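Local coordinates for protein neutral ceramidase (Pseudomonas aeruginosa, PDB 2ZWS) that hydrolyses the N-acyl linkage of ceramides to sphingosine and free fatty acid with a zinc ion, and also runs the reverse synthesis, at residues Leu162-Lys167 / Ala457-Gly462; Glu411-Ala416 / Tyr448-Glu453; Gly417-Arg422 / Ala474-Phe479. All coordinates share one frame; numbering follows the deposited sequence. Where two conformers were deposited one is given.

Contact 1 of 3, residues Leu162-Lys167 / Ala457-Gly462; sequences LLSHLK and AQEYEG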
loop_
_atom_site.group_PDB
_atom_site.type_symbol
_atom_site.label_atom_id
_atom_site.label_comp_id
_atom_site.label_asym_id
_atom_site.label_seq_id
_atom_site.Cartn_x
_atom_site.Cartn_y
_atom_site.Cartn_z
ATOM N N LEU A 162 17.382 13.141 -9.723
ATOM C CA LEU A 162 18.290 12.721 -10.786
ATOM C C LEU A 162 19.750 13.097 -10.500
ATOM O O LEU A 162 20.666 12.362 -10.871
ATOM C CB LEU A 162 17.822 13.252 -12.142
ATOM C CG LEU A 162 18.457 12.568 -13.366
ATOM C CD1 LEU A 162 18.424 11.038 -13.280
ATOM C CD2 LEU A 162 17.778 13.031 -14.638
ATOM N N LEU A 163 19.960 14.201 -9.800
ATOM C CA LEU A 163 21.320 14.637 -9.483
ATOM C C LEU A 163 22.067 13.556 -8.690
ATOM O O LEU A 163 23.241 13.279 -8.964
ATOM C CB LEU A 163 21.262 15.940 -8.689
ATOM C CG LEU A 163 22.567 16.551 -8.200
ATOM C CD1 LEU A 163 22.340 18.037 -8.142
ATOM C CD2 LEU A 163 22.952 16.017 -6.830
ATOM N N SER A 164 21.378 12.940 -7.718
ATOM C CA SER A 164 21.976 11.904 -6.876
ATOM C C SER A 164 22.166 10.615 -7.663
ATOM O O SER A 164 23.178 9.932 -7.520
ATOM C CB SER A 164 21.084 11.624 -5.655
ATOM O OG SER A 164 21.019 12.736 -4.792
ATOM N N HIS A 165 21.192 10.291 -8.509
ATOM C CA HIS A 165 21.245 9.060 -9.302
ATOM C C HIS A 165 22.493 9.057 -10.203
ATOM O O HIS A 165 23.157 8.039 -10.375
ATOM C CB HIS A 165 19.992 8.917 -10.155
ATOM C CG HIS A 165 20.010 7.750 -11.099
ATOM N ND1 HIS A 165 19.752 6.454 -10.696
ATOM C CD2 HIS A 165 20.265 7.689 -12.429
ATOM C CE1 HIS A 165 19.822 5.652 -11.747
ATOM N NE2 HIS A 165 20.154 6.375 -12.809
ATOM N N LEU A 166 22.781 10.226 -10.763
ATOM C CA LEU A 166 23.912 10.402 -11.670
ATOM C C LEU A 166 25.257 10.327 -10.973
ATOM O O LEU A 166 26.295 10.307 -11.657
ATOM C CB LEU A 166 23.768 11.718 -12.434
ATOM C CG LEU A 166 22.540 11.798 -13.344
ATOM C CD1 LEU A 166 22.375 13.221 -13.903
ATOM C CD2 LEU A 166 22.596 10.785 -14.464
ATOM N N LYS A 167 25.271 10.307 -9.639
ATOM C CA LYS A 167 26.532 10.142 -8.912
ATOM C C LYS A 167 26.995 8.686 -8.899
ATOM O O LYS A 167 28.128 8.404 -8.518
ATOM C CB LYS A 167 26.446 10.662 -7.473
ATOM C CG LYS A 167 26.061 12.135 -7.290
ATOM C CD LYS A 167 27.059 13.083 -7.932
ATOM C CE LYS A 167 26.868 14.495 -7.396
ATOM N NZ LYS A 167 27.494 15.517 -8.283
ATOM N N ALA A 457 25.197 12.895 -1.643
ATOM C CA ALA A 457 24.527 14.075 -2.185
ATOM C C ALA A 457 23.489 14.662 -1.233
ATOM O O ALA A 457 23.189 15.848 -1.298
ATOM C CB ALA A 457 23.913 13.764 -3.537
ATOM N N GLN A 458 22.923 13.815 -0.372
ATOM C CA GLN A 458 21.929 14.243 0.634
ATOM C C GLN A 458 20.740 15.007 0.067
ATOM O O GLN A 458 20.307 16.010 0.630
ATOM C CB GLN A 458 22.580 14.999 1.816
ATOM C CG GLN A 458 23.387 14.114 2.744
ATOM C CD GLN A 458 22.520 13.176 3.570
ATOM O OE1 GLN A 458 21.712 13.620 4.377
ATOM N NE2 GLN A 458 22.717 11.883 3.392
ATOM N N GLU A 459 20.203 14.516 -1.046
ATOM C CA GLU A 459 18.872 14.937 -1.475
ATOM C C GLU A 459 17.889 14.208 -0.542
ATOM O O GLU A 459 18.331 13.530 0.377
ATOM C CB GLU A 459 18.645 14.598 -2.946
ATOM C CG GLU A 459 19.503 15.459 -3.889
ATOM C CD GLU A 459 19.059 15.327 -5.324
ATOM O OE1 GLU A 459 19.301 14.255 -5.936
ATOM O OE2 GLU A 459 18.447 16.291 -5.850
ATOM N N TYR A 460 16.586 14.335 -0.775
ATOM C CA TYR A 460 15.588 13.901 0.203
ATOM C C TYR A 460 15.786 12.447 0.663
ATOM O O TYR A 460 15.796 12.160 1.859
ATOM C CB TYR A 460 14.194 14.130 -0.367
ATOM C CG TYR A 460 13.098 13.587 0.521
ATOM C CD1 TYR A 460 12.737 14.245 1.702
ATOM C CD2 TYR A 460 12.435 12.407 0.177
ATOM C CE1 TYR A 460 11.732 13.722 2.539
ATOM C CE2 TYR A 460 11.418 11.895 0.986
ATOM C CZ TYR A 460 11.089 12.545 2.163
ATOM O OH TYR A 460 10.082 12.027 2.969
ATOM N N GLU A 461 15.986 11.545 -0.291
ATOM C CA GLU A 461 16.166 10.128 0.010
ATOM C C GLU A 461 17.406 9.837 0.845
ATOM O O GLU A 461 17.399 8.953 1.719
ATOM C CB GLU A 461 16.180 9.307 -1.274
ATOM C CG GLU A 461 14.886 9.423 -2.109
ATOM C CD GLU A 461 14.814 10.691 -2.953
ATOM O OE1 GLU A 461 15.844 11.392 -3.143
ATOM O OE2 GLU A 461 13.712 11.017 -3.419
ATOM N N GLY A 462 18.490 10.547 0.527
ATOM C CA GLY A 462 19.617 10.617 1.441
ATOM C C GLY A 462 19.094 11.497 2.553
ATOM O O GLY A 462 18.265 12.365 2.328
HETATM O O HOH W 1 17.970 16.206 -8.530
HETATM O O HOH W 2 20.558 11.754 -2.026
#
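Glu459 turns its carboxylate onto Leu163 and Ser164 in the short helix 162-165, a helix amino end met by a carboxylate from a distant loop. That loop begins where helix 452-457 breaks off at Gln458, the first residue to leave helical geometry, with positive phi. Both segments lie in the N-terminal family region, at the protein surface.

Both direct hydrogen bonds end on one oxygen. Ser164 OG donates to Glu459 OE1 at 2.6 Å, meeting the anti lone pair of that oxygen, the one that points away from OE2. The backbone approaches differently: Ser164 N lies 3.0 Å from Glu459 OE1 and comes from above the carboxylate plane, 38° out of it, along a bond bent to 135° at the hydrogen. Glu459 has CG beside its own backbone N (chi1 -69°), and the chain, extended beyond CG, carries the carboxylate across to the helix. The nearby helix amino end would be expected to favour the negative charge.

Water mediates on two further lines. Water 1 accepts from Leu163 N and donates to Glu459 OE2, the latter at 2.7 Å, so that both carboxylate oxygens are engaged with the helix. Water 2 accepts from Glu459 N and donates to Ser164 OG, which thereby takes part in two hydrogen bonds.

Next door in the loop, Glu461 forms a salt bridge with Arg160 and a hydrogen bond with Ser161, tying the same loop to the residues just ahead of the helix.

The one apolar pair involves Ala457, just ahead of Gln458: Leu163 CD2 stands 4.1 Å from Ala457 CB. The same methyl makes a van der Waals contact with a hydroxyl oxygen, Ala457 CB lying 3.3 Å from Ser164 OG.

Contact 2 of 3, residues Glu411-Ala416 / Tyr448-Glu453; sequences EFTVMA and YVTTRE. With ZN (zinc ion), chain B.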
loop_
_atom_site.group_PDB
_atom_site.type_symbol
_atom_site.label_atom_id
_atom_site.label_comp_id
_atom_site.label_asym_id
_atom_site.label_seq_id
_atom_site.Cartn_x
_atom_site.Cartn_y
_atom_site.Cartn_z
ATOM N N GLU A 411 12.110 1.961 1.309
ATOM C CA GLU A 411 12.037 2.511 -0.052
ATOM C C GLU A 411 13.435 2.548 -0.635
ATOM O O GLU A 411 14.237 3.365 -0.210
ATOM C CB GLU A 411 11.488 3.948 -0.043
ATOM C CG GLU A 411 10.336 4.195 0.901
ATOM C CD GLU A 411 9.468 5.359 0.470
ATOM O OE1 GLU A 411 9.367 5.700 -0.761
ATOM O OE2 GLU A 411 8.845 5.943 1.367
ATOM N N PHE A 412 13.717 1.691 -1.606
ATOM C CA PHE A 412 15.049 1.657 -2.197
ATOM C C PHE A 412 15.072 2.467 -3.478
ATOM O O PHE A 412 14.191 2.355 -4.302
ATOM C CB PHE A 412 15.442 0.212 -2.483
ATOM C CG PHE A 412 15.749 -0.577 -1.242
ATOM C CD1 PHE A 412 14.725 -0.913 -0.329
ATOM C CD2 PHE A 412 17.038 -1.010 -0.984
ATOM C CE1 PHE A 412 15.021 -1.616 0.834
ATOM C CE2 PHE A 412 17.319 -1.745 0.159
ATOM C CZ PHE A 412 16.301 -2.049 1.081
ATOM N N THR A 413 16.113 3.260 -3.672
ATOM C CA THR A 413 16.248 3.946 -4.946
ATOM C C THR A 413 16.558 2.929 -6.025
ATOM O O THR A 413 16.900 1.785 -5.730
ATOM C CB THR A 413 17.417 4.904 -4.934
ATOM O OG1 THR A 413 18.614 4.169 -4.623
ATOM C CG2 THR A 413 17.185 6.020 -3.927
ATOM N N VAL A 414 16.439 3.354 -7.282
ATOM C CA VAL A 414 16.670 2.441 -8.418
ATOM C C VAL A 414 17.997 1.675 -8.233
ATOM O O VAL A 414 18.008 0.446 -8.235
ATOM C CB VAL A 414 16.650 3.200 -9.776
ATOM C CG1 VAL A 414 17.133 2.296 -10.948
ATOM C CG2 VAL A 414 15.246 3.762 -10.055
ATOM N N MET A 415 19.115 2.391 -8.069
ATOM C CA MET A 415 20.405 1.704 -8.021
ATOM C C MET A 415 20.596 0.936 -6.718
ATOM O O MET A 415 21.306 -0.092 -6.690
ATOM C CB MET A 415 21.579 2.671 -8.256
ATOM C CG MET A 415 21.661 3.252 -9.672
ATOM S SD MET A 415 21.276 2.061 -11.004
ATOM C CE MET A 415 22.498 0.740 -10.783
ATOM N N ALA A 416 19.961 1.389 -5.634
ATOM C CA ALA A 416 20.091 0.632 -4.374
ATOM C C ALA A 416 19.453 -0.754 -4.544
ATOM O O ALA A 416 20.017 -1.773 -4.115
ATOM C CB ALA A 416 19.502 1.402 -3.198
ATOM N N TYR A 448 14.123 5.354 3.821
ATOM C CA TYR A 448 14.722 5.262 2.476
ATOM C C TYR A 448 16.081 4.566 2.447
ATOM O O TYR A 448 16.796 4.532 3.454
ATOM C CB TYR A 448 14.796 6.654 1.803
ATOM C CG TYR A 448 13.441 7.186 1.367
ATOM C CD1 TYR A 448 12.553 7.761 2.275
ATOM C CD2 TYR A 448 13.053 7.124 0.034
ATOM C CE1 TYR A 448 11.265 8.227 1.861
ATOM C CE2 TYR A 448 11.829 7.608 -0.404
ATOM C CZ TYR A 448 10.907 8.152 0.503
ATOM O OH TYR A 448 9.660 8.592 0.033
ATOM N N VAL A 449 16.417 4.000 1.292
ATOM C CA VAL A 449 17.748 3.438 1.087
ATOM C C VAL A 449 18.326 3.919 -0.236
ATOM O O VAL A 449 17.802 3.684 -1.310
ATOM C CB VAL A 449 17.759 1.901 1.138
ATOM C CG1 VAL A 449 19.173 1.372 0.973
ATOM C CG2 VAL A 449 17.118 1.383 2.449
ATOM N N THR A 450 19.466 4.558 -0.089
ATOM C CA THR A 450 20.176 5.204 -1.148
ATOM C C THR A 450 21.566 4.508 -1.231
ATOM O O THR A 450 22.050 3.934 -0.244
ATOM C CB THR A 450 20.191 6.635 -0.618
ATOM O OG1 THR A 450 19.538 7.636 -1.406
ATOM C CG2 THR A 450 21.085 6.918 0.460
ATOM N N THR A 451 22.194 4.503 -2.402
ATOM C CA THR A 451 23.537 3.927 -2.498
ATOM C C THR A 451 24.504 4.846 -1.739
ATOM O O THR A 451 24.172 5.985 -1.447
ATOM C CB THR A 451 24.016 3.839 -3.944
ATOM O OG1 THR A 451 24.007 5.156 -4.494
ATOM C CG2 THR A 451 23.104 2.927 -4.794
ATOM N N ARG A 452 25.720 4.364 -1.486
ATOM C CA ARG A 452 26.763 5.207 -0.861
ATOM C C ARG A 452 26.943 6.557 -1.586
ATOM O O ARG A 452 27.019 7.629 -0.950
ATOM C CB ARG A 452 28.104 4.445 -0.795
ATOM C CG ARG A 452 29.279 5.252 -0.215
ATOM C CD ARG A 452 29.073 5.522 1.252
ATOM N NE ARG A 452 29.992 6.487 1.872
ATOM C CZ ARG A 452 29.744 7.788 1.998
ATOM N NH1 ARG A 452 30.620 8.570 2.614
ATOM N NH2 ARG A 452 28.626 8.317 1.509
ATOM N N GLU A 453 26.954 6.491 -2.909
ATOM C CA GLU A 453 27.171 7.694 -3.745
ATOM C C GLU A 453 25.973 8.641 -3.673
ATOM O O GLU A 453 26.124 9.848 -3.461
ATOM C CB GLU A 453 27.474 7.297 -5.190
ATOM C CG GLU A 453 28.726 6.410 -5.343
ATOM C CD GLU A 453 28.480 4.889 -5.273
ATOM O OE1 GLU A 453 27.448 4.405 -4.719
ATOM O OE2 GLU A 453 29.357 4.145 -5.790
HETATM ZN ZN ZN B . 8.053 7.277 -0.606
HETATM O O HOH W 3 6.824 8.773 0.246
#
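Glu411-Phe412 and Tyr448-Val449 form a two-stranded parallel sheet in which Val449 joins both rungs: Val449 N donates to Glu411 O at 2.7 Å, and Thr413 N donates to Val449 O at 2.9 Å, almost straight at 168°. Each strand runs through an N-cap threonine into a helix, 414-428 after Thr413 and 452-457 after Thr451.

One face of the sheet carries Glu411 and Tyr448. Glu411 CB lies over the face of the Tyr448 ring, 3.9 Å from its centroid, a CH-pi contact, and its extended chain then follows the ring outward until the carboxylate and Tyr448 OH reach the same zinc ion. Carboxylate and ring planes are 31° apart. The metal takes the carboxylate unevenly, with Glu411 OE1 at 2.1 Å and Glu411 OE2 at 2.5 Å, and Tyr448 OH, which also has Arg160 as a polar partner, binds it at 2.2 Å. His97, His204 and water 3 complete the zinc shell, while Tyr441 and Tyr445 hydrogen-bond to the Glu411 carboxylate oxygens and probably help to fix its rotation.

On the other face Val449 CB sits above the Phe412 ring, 3.9 Å from the centroid. Beyond the strands, Thr413 OG1 stands between its backbone N and carbonyl carbon (chi1 58°), where it receives the capping bond from Ala416 N; it is also hydrogen-bonded to Glu454. Thr451 CG2 packs against the backbone at Met415 and Ala416, and Thr451 OG1 is hydrogen-bonded to Asn168 OD1 and also caps its helix.

The strand pairing places two zinc ligands side by side and probably helps to set their spacing. Water 3, at 2.1 Å from the zinc ion, occupies a coordination site consistent with activation of water during amide hydrolysis.

Contact 3 of 3, residues Gly417-Arg422 / Ala474-Phe479; sequences GVRIRR and AYQQLF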
loop_
_atom_site.group_PDB
_atom_site.type_symbol
_atom_site.label_atom_id
_atom_site.label_comp_id
_atom_site.label_asym_id
_atom_site.label_seq_id
_atom_site.Cartn_x
_atom_site.Cartn_y
_atom_site.Cartn_z
ATOM N N GLY A 417 18.311 -0.786 -5.214
ATOM C CA GLY A 417 17.616 -2.052 -5.467
ATOM C C GLY A 417 18.290 -2.880 -6.547
ATOM O O GLY A 417 18.475 -4.107 -6.404
ATOM N N VAL A 418 18.671 -2.210 -7.637
ATOM C CA VAL A 418 19.349 -2.901 -8.741
ATOM C C VAL A 418 20.647 -3.582 -8.281
ATOM O O VAL A 418 20.922 -4.711 -8.662
ATOM C CB VAL A 418 19.611 -1.970 -9.960
ATOM C CG1 VAL A 418 20.512 -2.669 -10.984
ATOM C CG2 VAL A 418 18.290 -1.585 -10.597
ATOM N N ARG A 419 21.443 -2.897 -7.469
ATOM C CA ARG A 419 22.690 -3.514 -6.982
ATOM C C ARG A 419 22.412 -4.800 -6.171
ATOM O O ARG A 419 23.137 -5.802 -6.278
ATOM C CB ARG A 419 23.499 -2.527 -6.150
ATOM C CG ARG A 419 24.295 -1.551 -7.020
ATOM C CD ARG A 419 25.131 -0.688 -6.119
ATOM N NE ARG A 419 25.576 0.520 -6.796
ATOM C CZ ARG A 419 26.210 1.501 -6.169
ATOM N NH1 ARG A 419 26.588 2.592 -6.843
ATOM N NH2 ARG A 419 26.469 1.382 -4.870
ATOM N N ILE A 420 21.350 -4.772 -5.374
ATOM C CA ILE A 420 21.001 -5.946 -4.570
ATOM C C ILE A 420 20.500 -7.074 -5.471
ATOM O O ILE A 420 20.927 -8.210 -5.341
ATOM C CB ILE A 420 19.986 -5.601 -3.479
ATOM C CG1 ILE A 420 20.627 -4.607 -2.495
ATOM C CG2 ILE A 420 19.550 -6.869 -2.750
ATOM C CD1 ILE A 420 19.686 -4.055 -1.431
ATOM N N ARG A 421 19.644 -6.733 -6.428
ATOM C CA ARG A 421 19.156 -7.689 -7.405
ATOM C C ARG A 421 20.309 -8.402 -8.119
ATOM O O ARG A 421 20.323 -9.632 -8.215
ATOM C CB ARG A 421 18.303 -6.953 -8.424
ATOM C CG ARG A 421 17.029 -7.658 -8.779
ATOM C CD ARG A 421 16.447 -6.991 -9.997
ATOM N NE ARG A 421 16.124 -5.591 -9.760
ATOM C CZ ARG A 421 15.832 -4.706 -10.722
ATOM N NH1 ARG A 421 15.854 -5.048 -12.014
ATOM N NH2 ARG A 421 15.506 -3.461 -10.382
ATOM N N ARG A 422 21.273 -7.623 -8.609
ATOM C CA ARG A 422 22.458 -8.155 -9.305
ATOM C C ARG A 422 23.243 -9.106 -8.417
ATOM O O ARG A 422 23.692 -10.166 -8.857
ATOM C CB ARG A 422 23.389 -7.023 -9.732
ATOM C CG ARG A 422 22.903 -6.221 -10.914
ATOM C CD ARG A 422 23.775 -5.001 -11.148
ATOM N NE ARG A 422 23.292 -4.290 -12.321
ATOM C CZ ARG A 422 23.597 -3.041 -12.639
ATOM N NH1 ARG A 422 24.389 -2.313 -11.859
ATOM N NH2 ARG A 422 23.081 -2.520 -13.741
ATOM N N ALA A 474 24.648 -2.749 3.851
ATOM C CA ALA A 474 24.095 -3.679 4.870
ATOM C C ALA A 474 22.992 -4.531 4.264
ATOM O O ALA A 474 22.985 -5.766 4.433
ATOM C CB ALA A 474 23.537 -2.918 6.071
ATOM N N TYR A 475 22.044 -3.882 3.578
ATOM C CA TYR A 475 20.959 -4.663 2.950
ATOM C C TYR A 475 21.506 -5.621 1.897
ATOM O O TYR A 475 21.040 -6.744 1.781
ATOM C CB TYR A 475 19.924 -3.744 2.336
ATOM C CG TYR A 475 18.918 -3.189 3.304
ATOM C CD1 TYR A 475 17.896 -3.994 3.819
ATOM C CD2 TYR A 475 18.957 -1.842 3.680
ATOM C CE1 TYR A 475 16.951 -3.477 4.692
ATOM C CE2 TYR A 475 18.011 -1.304 4.528
ATOM C CZ TYR A 475 16.995 -2.135 5.038
ATOM O OH TYR A 475 16.021 -1.637 5.874
ATOM N N GLN A 476 22.515 -5.191 1.135
ATOM C CA GLN A 476 23.050 -6.071 0.114
ATOM C C GLN A 476 23.689 -7.308 0.766
ATOM O O GLN A 476 23.443 -8.440 0.325
ATOM C CB GLN A 476 24.066 -5.335 -0.765
ATOM C CG GLN A 476 24.459 -6.084 -2.017
ATOM C CD GLN A 476 25.031 -5.170 -3.076
ATOM O OE1 GLN A 476 24.472 -4.105 -3.364
ATOM N NE2 GLN A 476 26.142 -5.590 -3.681
ATOM N N GLN A 477 24.454 -7.092 1.826
ATOM C CA GLN A 477 25.059 -8.204 2.565
ATOM C C GLN A 477 24.000 -9.162 3.100
ATOM O O GLN A 477 24.137 -10.377 2.974
ATOM C CB GLN A 477 25.839 -7.665 3.746
ATOM C CG GLN A 477 26.387 -8.735 4.668
ATOM C CD GLN A 477 27.243 -8.130 5.733
ATOM O OE1 GLN A 477 26.863 -8.086 6.909
ATOM N NE2 GLN A 477 28.382 -7.605 5.327
ATOM N N LEU A 478 22.952 -8.592 3.701
ATOM C CA LEU A 478 21.892 -9.401 4.306
ATOM C C LEU A 478 21.181 -10.274 3.270
ATOM O O LEU A 478 20.933 -11.476 3.506
ATOM C CB LEU A 478 20.901 -8.502 5.036
ATOM C CG LEU A 478 21.464 -7.802 6.279
ATOM C CD1 LEU A 478 20.481 -6.771 6.806
ATOM C CD2 LEU A 478 21.862 -8.768 7.370
ATOM N N PHE A 479 20.822 -9.668 2.143
ATOM C CA PHE A 479 20.184 -10.425 1.068
ATOM C C PHE A 479 21.108 -11.434 0.399
ATOM O O PHE A 479 20.671 -12.532 0.026
ATOM C CB PHE A 479 19.527 -9.478 0.061
ATOM C CG PHE A 479 18.187 -8.958 0.514
ATOM C CD1 PHE A 479 17.095 -9.828 0.590
ATOM C CD2 PHE A 479 17.998 -7.615 0.868
ATOM C CE1 PHE A 479 15.839 -9.384 1.012
ATOM C CE2 PHE A 479 16.696 -7.170 1.286
ATOM C CZ PHE A 479 15.632 -8.078 1.356
#
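Ile420 sends its two branches to different residues of the helix 474-479. Its CG1 lies beside its own backbone N (chi1 -64°) and continues extended to CD1, which carries the terminal methyl to Tyr475, with Ile420 CD1 3.8 Å from Tyr475 CB. The other branch, CG2, is turned toward the carbonyl side and comes to 3.8 Å from Phe479 CB, one helical turn further on; it approaches the Phe479 ring obliquely at CD2. Between these two contacts Ile420 CG1 passes alongside Gln476, 3.9 Å from Gln476 CB, the two side chains running antiparallel as they pass.

The two helices, 414-428 and 471-488, pack side by side and nearly parallel, their local axes 9.4 Å apart and crossing at -24°. Helix 471-488 lies on the mixed sheet containing strands 295-303 and 392-400, within the ceramidase N-terminal region. Tyr475 and Phe479 touch strand 392-400 at Leu393, Ile395 and Met397, so Ile420 packs onto the bases of side chains that join the helix to this sheet.

No hydrogen bond spans the two segments. Gln476 points CG away from its backbone N (chi1 -168°), which swings the extended amide over toward the first helix and brings Gln476 OE1 to 3.3 Å from Arg419 CB. The polar need of OE1 is met within its own helix, by Gln472 NE2. Of its side chain, Arg419 brings CB to this contact: extended from CG to NE, it leads the guanidinium away to salt bridges in which Arg419 NH1 meets Glu453 and Arg419 NE meets Asp170.

How the contacts relate
All three contacts lie within the N-terminal family region, on the same side of the chain's centre. Contact 2 is the middle one, its centre 9 Å from that of contact 1 and 10 Å from that of contact 3, whereas contacts 1 and 3 are 18 Å apart and do not touch. The chain order is 162-167, 411-416, 417-422, 448-453, 457-462, 474-479. Helix 414-428 starts in contact 2 and continues into contact 3; helix 452-457 starts in contact 2 and leads into contact 1. Tyr475 packs on Phe412 and the Glu461 carbonyl on Tyr448 CB, so two of the four protein zinc ligands lie in a strand pair packed between a surface loop and paired helices.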